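Local structure of putative periplasmic protein ydgH (4EVU) at residues B[41-45]-B[46-50]. The protein is of unknown function but is probably a secreted or periplasmic protein, represented here by its C-terminal YdgH/BhsA/McbA-like (DUF1471) domain. Sequence-based numbering, arbitrary orientation.
Sequences KRAAK and KGAKY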
loop_
_atom_site.group_PDB
_atom_site.type_symbol
_atom_site.label_atom_id
_atom_site.label_comp_id
_atom_site.label_asym_id
_atom_site.label_seq_id
_atom_site.Cartn_x
_atom_site.Cartn_y
_atom_site.Cartn_z
ATOM N N LYS B 41 -12.125 -3.364 -5.730
ATOM C CA LYS B 41 -13.440 -2.981 -6.274
ATOM C C LYS B 41 -13.355 -2.787 -7.796
ATOM O O LYS B 41 -14.219 -3.273 -8.551
ATOM C CB LYS B 41 -14.015 -1.721 -5.576
ATOM C CG LYS B 41 -15.313 -1.197 -6.193
ATOM C CD LYS B 41 -15.768 0.113 -5.576
ATOM C CE LYS B 41 -16.042 -0.050 -4.117
ATOM N NZ LYS B 41 -16.658 1.166 -3.563
ATOM N N ARG B 42 -12.325 -2.109 -8.255
ATOM C CA ARG B 42 -12.164 -1.862 -9.676
ATOM C C ARG B 42 -11.831 -3.139 -10.418
ATOM O O ARG B 42 -12.262 -3.334 -11.564
ATOM C CB ARG B 42 -11.102 -0.799 -9.911
ATOM C CG ARG B 42 -11.580 0.621 -9.530
ATOM C CD ARG B 42 -10.437 1.573 -9.327
ATOM N NE ARG B 42 -10.802 2.947 -8.974
ATOM C CZ ARG B 42 -10.925 3.953 -9.837
ATOM N NH1 ARG B 42 -10.832 3.757 -11.155
ATOM N NH2 ARG B 42 -11.208 5.166 -9.374
ATOM N N ALA B 43 -11.078 -4.004 -9.765
ATOM C CA ALA B 43 -10.765 -5.310 -10.323
ATOM C C ALA B 43 -12.044 -6.131 -10.483
ATOM O O ALA B 43 -12.285 -6.779 -11.502
ATOM C CB ALA B 43 -9.744 -6.051 -9.405
ATOM N N ALA B 44 -12.839 -6.145 -9.428
ATOM C CA ALA B 44 -14.103 -6.900 -9.468
ATOM C C ALA B 44 -14.985 -6.375 -10.595
ATOM O O ALA B 44 -15.677 -7.150 -11.226
ATOM C CB ALA B 44 -14.845 -6.827 -8.139
ATOM N N LYS B 45 -15.052 -5.066 -10.784
ATOM C CA LYS B 45 -15.940 -4.513 -11.819
ATOM C C LYS B 45 -15.531 -5.004 -13.223
ATOM O O LYS B 45 -16.363 -5.097 -14.114
ATOM C CB LYS B 45 -15.965 -2.968 -11.800
ATOM C CG LYS B 45 -16.680 -2.331 -10.627
ATOM C CD LYS B 45 -16.657 -0.805 -10.671
ATOM C CE LYS B 45 -17.585 -0.228 -9.624
ATOM N NZ LYS B 45 -17.494 1.257 -9.566
ATOM N N LYS B 46 -14.236 -5.267 -13.414
ATOM C CA LYS B 46 -13.708 -5.746 -14.715
ATOM C C LYS B 46 -13.661 -7.263 -14.841
ATOM O O LYS B 46 -13.166 -7.803 -15.848
ATOM C CB LYS B 46 -12.331 -5.140 -15.009
ATOM C CG LYS B 46 -12.404 -3.640 -15.225
ATOM C CD LYS B 46 -11.053 -3.008 -15.441
ATOM C CE LYS B 46 -11.132 -1.640 -16.095
ATOM N NZ LYS B 46 -10.947 -1.795 -17.571
ATOM N N GLY B 47 -14.197 -7.975 -13.865
ATOM C CA GLY B 47 -14.221 -9.422 -13.931
ATOM C C GLY B 47 -13.017 -10.187 -13.462
ATOM O O GLY B 47 -12.865 -11.369 -13.797
ATOM N N ALA B 48 -12.135 -9.544 -12.697
ATOM C CA ALA B 48 -10.896 -10.189 -12.289
ATOM C C ALA B 48 -11.155 -10.915 -10.986
ATOM O O ALA B 48 -11.990 -10.473 -10.181
ATOM C CB ALA B 48 -9.789 -9.148 -12.073
ATOM N N LYS B 49 -10.432 -12.009 -10.796
ATOM C CA LYS B 49 -10.372 -12.715 -9.516
ATOM C C LYS B 49 -9.128 -12.326 -8.705
ATOM O O LYS B 49 -9.124 -12.485 -7.485
ATOM C CB LYS B 49 -10.389 -14.227 -9.769
ATOM C CG LYS B 49 -11.642 -14.737 -10.488
ATOM C CD LYS B 49 -12.779 -14.996 -9.531
ATOM C CE LYS B 49 -13.747 -16.073 -10.045
ATOM N NZ LYS B 49 -14.898 -16.337 -9.116
ATOM N N TYR B 50 -8.096 -11.782 -9.355
ATOM C CA TYR B 50 -6.850 -11.433 -8.696
ATOM C C TYR B 50 -6.327 -10.147 -9.300
ATOM O O TYR B 50 -6.622 -9.842 -10.459
ATOM C CB TYR B 50 -5.760 -12.489 -8.870
ATOM C CG TYR B 50 -6.219 -13.878 -8.563
ATOM C CD1 TYR B 50 -6.266 -14.333 -7.249
ATOM C CD2 TYR B 50 -6.704 -14.701 -9.562
ATOM C CE1 TYR B 50 -6.738 -15.621 -6.947
ATOM C CE2 TYR B 50 -7.171 -15.957 -9.285
ATOM C CZ TYR B 50 -7.200 -16.422 -7.991
ATOM O OH TYR B 50 -7.686 -17.722 -7.780
#
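Ala48 folds back on Ala43 to close a Schellman motif, a textbook way of ending an alpha helix. Ala48 N lies 3.0 Å from Ala43 O in a nearly straight hydrogen bond (N-H...O 165°), while Gly47 N reaches Ala44 O at 3.1 Å; both donors stand above the planes of the carbonyls they meet. Gly47 is the C-prime residue. Its positive phi (85°) is a conformation that glycine, having no CB to crowd the carbonyl oxygen before it, adopts readily. The tight part of the contact lies beneath this turn, where the two buried methyls meet, Ala43 CB to Ala48 CB 4.1 Å, and Ala48 CB also rests 3.5 Å from Ala43 O. Lys46 N, by contrast, is shared between Arg42 O and Ala43 O through two weak, bent bonds. The aliphatic stem of Lys46 lies over the last turn: with CG beside its own backbone N (chi1 -66°), that carbon comes to 3.7 Å from Arg42 O. Farther out, the chain bends at chi4 and NZ forms a salt bridge with Asp21. The looser, solvent-facing side is formed by Ala44, Lys45, Lys46 and Gly47. Inward, Ala43, Lys46 and Ala48 all touch Leu70 of strand 63-71, and Ala48 also meets Phe20; the cap ends helix 32-45 and leads through a short loop to strand 50-57, which enters the sheet through a classic beta bulge where Lys49 and Tyr50 both face Tyr71.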